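Multicopper oxidase (Pseudomonas thermotolerans, PDB 6VOW) probably oxidises phenolic and other reducing substrates at one copper site and passes the electrons to a copper cluster where dioxygen is reduced, as in laccases. Local coordinates at residues 38-43 with 77-82; 72-77 with 154-159. All blocks are in the same frame, centred on the assembly; numbering follows the deposited sequence. Where two conformers were deposited one is given.

In the fold
Interactions 1 and 2 lie in the two different sheets of the N-terminal cupredoxin-like domain, their centres 13 Å apart and on the same side of the chain's centre. Interaction 1 pairs strands 37-49 and 78-85 at the middle of one four-stranded sheet; interaction 2 pairs the outermost strand 71-74 with 151-156 in the other. Along the chain the segments alternate: 38-43, 72-77, 77-82, 154-159. The turn ending strand 71-74 leads through D77, shared by both, into strand 78-85, carrying the chain from sheet to sheet. Y40 OH also joins the sheets, 2.8 Å from R72 N in a probable hydrogen bond. With their nearest side chains about 14 Å from bound copper, both contacts belong to the domain scaffold rather than the copper sites.

Interaction 1: 38-43 with 77-82; sequences HDYELI and DWLRVR
With H38 CG anti to the carbonyl carbon (chi1 -54°) and D77 CG placed likewise (chi1 -60°), the imidazole and the carboxylate meet where two parallel strands come together in the N-terminal cupredoxin-like domain. H38 NE2 donates to D77 OD2 at 2.8 Å, in the ring plane and on the anti lone pair of the oxygen; ring and carboxylate are nearly coplanar, so this His-carboxylate bond would fix the ring's rotation. The next pair lies on the other, exposed face of the sheet. R80 bends at chi3 (64°), which turns the guanidinium side-on to D39. In the conformer given, R80 grips D39 through two nitrogens in a salt bridge: R80 NE meets D39 OD1 on its syn lone pair, at a distance of 2.5 Å so short that it is best read with caution, and R80 NH2 takes D39 OD2 at 2.7 Å, tilted from both planes. R82, also on this face, sends its guanidinium away from strand 38-43 to a salt bridge with D122.

Between the backbones H38 and Y40 each bind the second strand through both N and O, as parallel pairing requires, and L42 N closes the series on R82 O. On the face of H38 and Y40 the contacts between the strands are otherwise apolar. L79 CD1 approaches the edge of the Y40 ring, 3.8 Å from Y40 CD2, with the tyrosine hydroxyl turned to R72 of the facing sheet. V81 lies between two residues of the first strand: its CG2 is near Y40 CB, and V81 CG1 packs 3.6 Å from L42 CB.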
ATOM      1  N   HIS A  38     -19.475  -0.500  -9.619  1.00 35.02           N
ATOM      2  CA  HIS A  38     -19.574  -0.421  -8.180  1.00 34.64           C
ATOM      3  C   HIS A  38     -19.493   1.043  -7.870  1.00 38.51           C
ATOM      4  O   HIS A  38     -18.439   1.659  -8.060  1.00 40.93           O
ATOM      5  CB  HIS A  38     -18.397  -1.155  -7.561  1.00 37.36           C
ATOM      6  CG  HIS A  38     -18.247  -2.547  -8.030  1.00 36.74           C
ATOM      7  ND1 HIS A  38     -18.454  -3.600  -7.192  1.00 39.01           N
ATOM      8  CD2 HIS A  38     -17.941  -3.082  -9.240  1.00 43.52           C
ATOM      9  CE1 HIS A  38     -18.277  -4.728  -7.851  1.00 43.46           C
ATOM     10  NE2 HIS A  38     -17.986  -4.444  -9.098  1.00 41.42           N
ATOM     11  N   ASP A  39     -20.650   1.646  -7.583  1.00 35.56           N
ATOM     12  CA  ASP A  39     -20.773   3.054  -7.144  1.00 41.12           C
ATOM     13  C   ASP A  39     -20.603   3.295  -5.642  1.00 40.78           C
ATOM     14  O   ASP A  39     -21.205   2.622  -4.764  1.00 36.12           O
ATOM     15  CB  ASP A  39     -22.098   3.740  -7.597  1.00 40.76           C
ATOM     16  CG  ASP A  39     -22.047   4.124  -9.025  1.00 48.67           C
ATOM     17  OD1 ASP A  39     -21.398   5.122  -9.298  1.00 63.39           O
ATOM     18  OD2 ASP A  39     -22.534   3.434  -9.922  1.00 51.01           O
ATOM     19  N   TYR A  40     -19.749   4.284  -5.393  1.00 42.50           N
ATOM     20  CA  TYR A  40     -19.441   4.764  -4.083  1.00 46.66           C
ATOM     21  C   TYR A  40     -19.420   6.298  -4.132  1.00 41.52           C
ATOM     22  O   TYR A  40     -19.018   6.890  -5.146  1.00 41.87           O
ATOM     23  CB  TYR A  40     -18.069   4.256  -3.651  1.00 48.66           C
ATOM     24  CG  TYR A  40     -17.957   2.808  -3.307  1.00 36.39           C
ATOM     25  CD1 TYR A  40     -18.360   2.355  -2.087  1.00 45.62           C
ATOM     26  CD2 TYR A  40     -17.474   1.889  -4.207  1.00 37.20           C
ATOM     27  CE1 TYR A  40     -18.240   1.035  -1.738  1.00 43.46           C
ATOM     28  CE2 TYR A  40     -17.357   0.579  -3.874  1.00 34.77           C
ATOM     29  CZ  TYR A  40     -17.786   0.168  -2.640  1.00 36.32           C
ATOM     30  OH  TYR A  40     -17.665  -1.103  -2.240  1.00 38.21           O
ATOM     31  N   GLU A  41     -19.967   6.901  -3.079  1.00 47.71           N
ATOM     32  CA  GLU A  41     -19.787   8.316  -2.730  1.00 50.83           C
ATOM     33  C   GLU A  41     -18.832   8.300  -1.546  1.00 56.95           C
ATOM     34  O   GLU A  41     -19.205   7.760  -0.467  1.00 53.75           O
ATOM     35  CB  GLU A  41     -21.105   8.947  -2.282  1.00 51.55           C
ATOM     36  CG  GLU A  41     -20.955  10.433  -2.025  1.00 58.16           C
ATOM     37  CD  GLU A  41     -22.158  11.134  -1.427  1.00 61.36           C
ATOM     38  OE1 GLU A  41     -22.666  10.776  -0.356  1.00 70.76           O
ATOM     39  OE2 GLU A  41     -22.563  12.112  -2.020  1.00 59.57           O
ATOM     40  N   LEU A  42     -17.631   8.868  -1.741  1.00 52.02           N
ATOM     41  CA  LEU A  42     -16.590   8.839  -0.716  1.00 41.30           C
ATOM     42  C   LEU A  42     -16.283  10.263  -0.291  1.00 40.76           C
ATOM     43  O   LEU A  42     -15.854  11.072  -1.112  1.00 44.33           O
ATOM     44  CB  LEU A  42     -15.313   8.183  -1.198  1.00 39.06           C
ATOM     45  CG  LEU A  42     -14.298   7.896  -0.075  1.00 42.44           C
ATOM     46  CD1 LEU A  42     -14.916   7.055   1.036  1.00 54.01           C
ATOM     47  CD2 LEU A  42     -13.062   7.201  -0.560  1.00 43.51           C
ATOM     48  N   ILE A  43     -16.464  10.560   0.998  1.00 40.16           N
ATOM     49  CA  ILE A  43     -16.226  11.916   1.566  1.00 38.35           C
ATOM     50  C   ILE A  43     -14.996  11.915   2.543  1.00 43.52           C
ATOM     51  O   ILE A  43     -14.984  11.175   3.519  1.00 48.40           O
ATOM     52  CB  ILE A  43     -17.487  12.325   2.338  1.00 43.84           C
ATOM     53  CG1 ILE A  43     -18.697  12.477   1.415  1.00 49.89           C
ATOM     54  CG2 ILE A  43     -17.286  13.593   3.077  1.00 53.88           C
ATOM     55  CD1 ILE A  43     -20.008  12.569   2.172  1.00 53.17           C
ATOM     56  N   ASP A  77     -14.708  -5.342 -13.341  1.00 41.33           N
ATOM     57  CA  ASP A  77     -15.767  -4.344 -13.228  1.00 40.99           C
ATOM     58  C   ASP A  77     -15.233  -2.918 -13.089  1.00 39.13           C
ATOM     59  O   ASP A  77     -14.013  -2.711 -12.963  1.00 41.78           O
ATOM     60  CB  ASP A  77     -16.652  -4.668 -12.041  1.00 42.76           C
ATOM     61  CG  ASP A  77     -17.310  -6.007 -12.139  1.00 40.29           C
ATOM     62  OD1 ASP A  77     -17.236  -6.654 -13.203  1.00 43.21           O
ATOM     63  OD2 ASP A  77     -17.957  -6.344 -11.137  1.00 44.93           O
ATOM     64  N   TRP A  78     -16.154  -1.949 -13.168  1.00 37.93           N
ATOM     65  CA  TRP A  78     -15.878  -0.493 -13.042  1.00 36.10           C
ATOM     66  C   TRP A  78     -16.065  -0.127 -11.652  1.00 38.02           C
ATOM     67  O   TRP A  78     -17.046  -0.558 -11.035  1.00 36.76           O
ATOM     68  CB  TRP A  78     -16.794   0.418 -13.870  1.00 38.86           C
ATOM     69  CG  TRP A  78     -16.551   0.384 -15.333  1.00 44.45           C
ATOM     70  CD1 TRP A  78     -17.164  -0.431 -16.198  1.00 51.68           C
ATOM     71  CD2 TRP A  78     -15.684   1.194 -16.111  1.00 49.52           C
ATOM     72  NE1 TRP A  78     -16.705  -0.244 -17.452  1.00 54.98           N
ATOM     73  CE2 TRP A  78     -15.815   0.779 -17.441  1.00 61.62           C
ATOM     74  CE3 TRP A  78     -14.794   2.219 -15.823  1.00 45.42           C
ATOM     75  CZ2 TRP A  78     -15.091   1.352 -18.479  1.00 69.67           C
ATOM     76  CZ3 TRP A  78     -14.099   2.774 -16.825  1.00 43.03           C
ATOM     77  CH2 TRP A  78     -14.237   2.355 -18.142  1.00 59.05           C
ATOM     78  N   LEU A  79     -15.089   0.658 -11.143  1.00 35.80           N
ATOM     79  CA  LEU A  79     -15.152   1.216  -9.822  1.00 41.13           C
ATOM     80  C   LEU A  79     -15.461   2.642 -10.091  1.00 39.03           C
ATOM     81  O   LEU A  79     -14.697   3.229 -10.842  1.00 38.47           O
ATOM     82  CB  LEU A  79     -13.775   1.111  -9.094  1.00 42.82           C
ATOM     83  CG  LEU A  79     -13.777   1.770  -7.729  1.00 38.41           C
ATOM     84  CD1 LEU A  79     -14.942   1.291  -6.977  1.00 43.72           C
ATOM     85  CD2 LEU A  79     -12.543   1.384  -6.950  1.00 45.85           C
ATOM     86  N   ARG A  80     -16.516   3.188  -9.471  0.50 38.83           N
ATOM     87  CA  ARG A  80     -16.927   4.599  -9.682  0.50 38.45           C
ATOM     88  C   ARG A  80     -17.075   5.229  -8.345  0.50 37.65           C
ATOM     89  O   ARG A  80     -17.879   4.779  -7.503  0.50 32.51           O
ATOM     90  CB  ARG A  80     -18.254   4.681 -10.445  0.50 44.08           C
ATOM     91  CG  ARG A  80     -18.655   6.081 -10.916  0.50 48.42           C
ATOM     92  CD  ARG A  80     -19.613   6.057 -12.116  0.50 47.69           C
ATOM     93  NE  ARG A  80     -20.894   5.428 -11.777  0.50 44.17           N
ATOM     94  CZ  ARG A  80     -21.809   5.107 -12.679  0.50 38.28           C
ATOM     95  NH1 ARG A  80     -21.590   5.338 -13.928  0.50 35.11           N
ATOM     96  NH2 ARG A  80     -22.924   4.538 -12.320  0.50 32.89           N
ATOM     97  N   VAL A  81     -16.244   6.232  -8.098  1.00 40.47           N
ATOM     98  CA  VAL A  81     -16.231   6.851  -6.781  1.00 39.02           C
ATOM     99  C   VAL A  81     -16.367   8.331  -6.981  1.00 43.12           C
ATOM    100  O   VAL A  81     -15.514   8.966  -7.585  1.00 47.39           O
ATOM    101  CB  VAL A  81     -14.948   6.601  -6.006  1.00 43.39           C
ATOM    102  CG1 VAL A  81     -15.089   7.331  -4.655  1.00 47.22           C
ATOM    103  CG2 VAL A  81     -14.733   5.100  -5.848  1.00 35.48           C
ATOM    104  N   ARG A  82     -17.483   8.834  -6.484  1.00 41.67           N
ATOM    105  CA  ARG A  82     -17.771  10.255  -6.372  1.00 45.73           C
ATOM    106  C   ARG A  82     -17.046  10.710  -5.110  1.00 41.31           C
ATOM    107  O   ARG A  82     -17.524  10.500  -3.995  1.00 34.76           O
ATOM    108  CB  ARG A  82     -19.296  10.439  -6.325  1.00 46.32           C
ATOM    109  CG  ARG A  82     -19.830  11.777  -5.880  1.00 54.04           C
ATOM    110  CD  ARG A  82     -19.490  12.826  -6.855  1.00 67.36           C
ATOM    111  NE  ARG A  82     -20.220  12.746  -8.140  1.00 74.56           N
ATOM    112  CZ  ARG A  82     -21.418  13.255  -8.378  1.00 72.59           C
ATOM    113  NH1 ARG A  82     -22.152  13.815  -7.419  1.00 76.20           N
ATOM    114  NH2 ARG A  82     -21.895  13.159  -9.594  1.00 69.08           N
TER

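Interaction 2: 72-77 with 154-159; sequences RCRQGD and VVEERE
R72 and R74 present their guanidinium groups to the carboxylate of E156 in different ways, an edge in one case and a face in the other, on one side of a parallel strand pair in the cupredoxin-like sheet, where C73 N binds V154 O and C73 O accepts E156 N. R72 comes edge-on: its NE (2.9 Å) and NH2 (2.8 Å) both grip E156 OE2, with the two flat groups 79° apart. Over the centre of one face of that guanidinium V154 CG1 sits 3.7 Å from R72 CZ, while R72 NH1 turns to E70 and E166. R74 instead holds E156 OE1 above its guanidinium plane, by charge alone, and a water bridges R74 NH1 to the same oxygen. Replacing R72 by alanine removes the guanidinium, and E156 OE2 would probably lose both donors, V154 CG1 its cover, and E70 and E166 a shared cation.

At the end of strand 71-74, R74 to D77 form a type II turn, with G76 at backbone angles that crowd any CB. The extended Q75 side chain crosses R158 at about a right angle, yet its amide stacks on the guanidinium, the planes 22° apart. Q75 NE2 binds E128 O, and Q75 OE1 accepts R158 N at 3.1 Å, in the carbonyl plane on a lone pair.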
ATOM      1  N   ARG A  72     -14.930  -1.872  -2.067  1.00 40.99           N
ATOM      2  CA  ARG A  72     -14.825  -3.194  -2.798  1.00 47.78           C
ATOM      3  C   ARG A  72     -15.220  -3.047  -4.231  1.00 41.80           C
ATOM      4  O   ARG A  72     -16.194  -2.306  -4.518  1.00 40.88           O
ATOM      5  CB  ARG A  72     -15.778  -4.255  -2.307  1.00 55.81           C
ATOM      6  CG  ARG A  72     -15.838  -4.499  -0.863  1.00 62.34           C
ATOM      7  CD  ARG A  72     -14.671  -5.281  -0.401  1.00 61.19           C
ATOM      8  NE  ARG A  72     -14.773  -6.692  -0.696  1.00 60.01           N
ATOM      9  CZ  ARG A  72     -14.275  -7.657   0.081  1.00 63.18           C
ATOM     10  NH1 ARG A  72     -13.630  -7.439   1.238  1.00 51.18           N
ATOM     11  NH2 ARG A  72     -14.430  -8.865  -0.330  1.00 61.14           N
ATOM     12  N   CYS A  73     -14.459  -3.726  -5.099  1.00 39.54           N
ATOM     13  CA  CYS A  73     -14.838  -3.907  -6.471  1.00 36.60           C
ATOM     14  C   CYS A  73     -14.621  -5.373  -6.838  1.00 34.70           C
ATOM     15  O   CYS A  73     -14.313  -6.227  -5.975  1.00 33.50           O
ATOM     16  CB  CYS A  73     -14.035  -2.998  -7.400  1.00 41.83           C
ATOM     17  SG  CYS A  73     -14.802  -2.681  -9.101  1.00 51.30           S
ATOM     18  N   ARG A  74     -14.853  -5.717  -8.101  1.00 29.19           N
ATOM     19  CA  ARG A  74     -14.754  -7.112  -8.544  1.00 34.91           C
ATOM     20  C   ARG A  74     -13.972  -6.965  -9.750  1.00 33.83           C
ATOM     21  O   ARG A  74     -14.135  -5.932 -10.427  1.00 40.16           O
ATOM     22  CB  ARG A  74     -16.177  -7.656  -8.834  1.00 52.72           C
ATOM     23  CG  ARG A  74     -16.322  -8.863  -9.753  1.00 62.05           C
ATOM     24  CD  ARG A  74     -16.569 -10.110  -8.955  1.00 72.37           C
ATOM     25  NE  ARG A  74     -17.661  -9.902  -8.007  1.00 76.19           N
ATOM     26  CZ  ARG A  74     -17.862 -10.630  -6.910  1.00 84.77           C
ATOM     27  NH1 ARG A  74     -17.037 -11.624  -6.575  1.00 89.97           N
ATOM     28  NH2 ARG A  74     -18.888 -10.357  -6.115  1.00 93.28           N
ATOM     29  N   GLN A  75     -13.063  -7.910  -9.979  1.00 37.45           N
ATOM     30  CA  GLN A  75     -12.168  -7.859 -11.098  1.00 37.04           C
ATOM     31  C   GLN A  75     -12.914  -7.875 -12.396  1.00 37.28           C
ATOM     32  O   GLN A  75     -13.756  -8.724 -12.581  1.00 37.97           O
ATOM     33  CB  GLN A  75     -11.260  -9.085 -11.032  1.00 45.66           C
ATOM     34  CG  GLN A  75     -10.218  -9.203 -12.114  1.00 42.75           C
ATOM     35  CD  GLN A  75      -9.391 -10.420 -11.892  1.00 37.05           C
ATOM     36  OE1 GLN A  75      -9.848 -11.377 -11.281  1.00 37.24           O
ATOM     37  NE2 GLN A  75      -8.163 -10.396 -12.365  1.00 36.27           N
ATOM     38  N   GLY A  76     -12.578  -6.945 -13.285  1.00 45.88           N
ATOM     39  CA  GLY A  76     -13.234  -6.796 -14.595  1.00 43.59           C
ATOM     40  C   GLY A  76     -14.302  -5.729 -14.530  1.00 40.65           C
ATOM     41  O   GLY A  76     -14.721  -5.219 -15.529  1.00 45.26           O
ATOM     42  N   ASP A  77     -14.708  -5.342 -13.341  1.00 41.33           N
ATOM     43  CA  ASP A  77     -15.767  -4.344 -13.228  1.00 40.99           C
ATOM     44  C   ASP A  77     -15.233  -2.918 -13.089  1.00 39.13           C
ATOM     45  O   ASP A  77     -14.013  -2.711 -12.963  1.00 41.78           O
ATOM     46  CB  ASP A  77     -16.652  -4.668 -12.041  1.00 42.76           C
ATOM     47  CG  ASP A  77     -17.310  -6.007 -12.139  1.00 40.29           C
ATOM     48  OD1 ASP A  77     -17.236  -6.654 -13.203  1.00 43.21           O
ATOM     49  OD2 ASP A  77     -17.957  -6.344 -11.137  1.00 44.93           O
ATOM     50  N   VAL A 154     -10.373  -3.516  -1.834  1.00 37.90           N
ATOM     51  CA  VAL A 154     -10.346  -4.935  -2.259  1.00 34.65           C
ATOM     52  C   VAL A 154     -10.969  -5.076  -3.636  1.00 35.76           C
ATOM     53  O   VAL A 154     -12.106  -4.642  -3.826  1.00 33.31           O
ATOM     54  CB  VAL A 154     -11.112  -5.842  -1.265  1.00 38.73           C
ATOM     55  CG1 VAL A 154     -11.072  -7.277  -1.694  1.00 33.40           C
ATOM     56  CG2 VAL A 154     -10.492  -5.763   0.128  1.00 38.58           C
ATOM     57  N   VAL A 155     -10.227  -5.641  -4.591  1.00 33.52           N
ATOM     58  CA  VAL A 155     -10.755  -6.070  -5.833  1.00 33.16           C
ATOM     59  C   VAL A 155     -10.925  -7.587  -5.748  1.00 38.66           C
ATOM     60  O   VAL A 155      -9.943  -8.313  -5.695  1.00 31.23           O
ATOM     61  CB  VAL A 155      -9.876  -5.603  -7.009  1.00 35.13           C
ATOM     62  CG1 VAL A 155     -10.497  -6.044  -8.364  1.00 39.47           C
ATOM     63  CG2 VAL A 155      -9.752  -4.053  -6.977  1.00 36.30           C
ATOM     64  N   GLU A 156     -12.193  -8.040  -5.601  1.00 38.71           N
ATOM     65  CA  GLU A 156     -12.517  -9.411  -5.544  1.00 33.83           C
ATOM     66  C   GLU A 156     -12.071 -10.150  -6.839  1.00 37.39           C
ATOM     67  O   GLU A 156     -12.087  -9.601  -7.966  1.00 39.72           O
ATOM     68  CB  GLU A 156     -14.010  -9.577  -5.245  1.00 40.67           C
ATOM     69  CG  GLU A 156     -14.345  -9.133  -3.803  1.00 49.91           C
ATOM     70  CD  GLU A 156     -15.826  -9.147  -3.433  1.00 53.62           C
ATOM     71  OE1 GLU A 156     -16.544  -9.805  -4.201  1.00 57.02           O
ATOM     72  OE2 GLU A 156     -16.256  -8.527  -2.402  1.00 55.03           O
ATOM     73  N   GLU A 157     -11.602 -11.379  -6.685  1.00 35.96           N
ATOM     74  CA  GLU A 157     -11.275 -12.232  -7.899  1.00 38.01           C
ATOM     75  C   GLU A 157     -12.562 -12.430  -8.782  1.00 35.84           C
ATOM     76  O   GLU A 157     -13.689 -12.448  -8.280  1.00 42.90           O
ATOM     77  CB  GLU A 157     -10.754 -13.618  -7.526  1.00 33.81           C
ATOM     78  CG  GLU A 157      -9.387 -13.668  -6.815  1.00 49.55           C
ATOM     79  CD  GLU A 157      -9.451 -13.083  -5.367  1.00 49.24           C
ATOM     80  OE1 GLU A 157     -10.473 -13.268  -4.583  1.00 48.29           O
ATOM     81  OE2 GLU A 157      -8.461 -12.420  -5.005  1.00 44.51           O
ATOM     82  N   ARG A 158     -12.385 -12.569 -10.070  1.00 36.85           N
ATOM     83  CA  ARG A 158     -13.547 -12.732 -10.953  1.00 41.92           C
ATOM     84  C   ARG A 158     -14.248 -14.039 -10.626  1.00 39.75           C
ATOM     85  O   ARG A 158     -15.479 -14.071 -10.510  1.00 44.07           O
ATOM     86  CB  ARG A 158     -13.176 -12.662 -12.423  1.00 47.25           C
ATOM     87  CG  ARG A 158     -14.452 -12.609 -13.319  1.00 58.21           C
ATOM     88  CD  ARG A 158     -14.229 -12.083 -14.719  1.00 62.76           C
ATOM     89  NE  ARG A 158     -12.863 -12.483 -14.998  1.00 61.15           N
ATOM     90  CZ  ARG A 158     -11.822 -11.691 -15.194  1.00 58.19           C
ATOM     91  NH1 ARG A 158     -11.949 -10.391 -15.304  1.00 51.83           N
ATOM     92  NH2 ARG A 158     -10.607 -12.262 -15.372  1.00 57.38           N
ATOM     93  N   GLU A 159     -13.503 -15.108 -10.450  1.00 44.88           N
ATOM     94  CA  GLU A 159     -14.103 -16.360 -10.015  1.00 47.77           C
ATOM     95  C   GLU A 159     -13.806 -16.537  -8.542  1.00 49.04           C
ATOM     96  O   GLU A 159     -12.759 -16.078  -8.046  1.00 46.38           O
ATOM     97  CB  GLU A 159     -13.536 -17.595 -10.829  1.00 57.79           C
ATOM     98  CG  GLU A 159     -13.699 -17.539 -12.371  1.00 60.98           C
ATOM     99  CD  GLU A 159     -15.170 -17.317 -12.885  1.00 80.04           C
ATOM    100  OE1 GLU A 159     -16.149 -17.700 -12.182  1.00 88.85           O
ATOM    101  OE2 GLU A 159     -15.372 -16.758 -14.018  1.00 69.54           O
TER
HETATM  102  O   HOH W   1     -17.046 -12.508  -4.091  1.00 65.42           O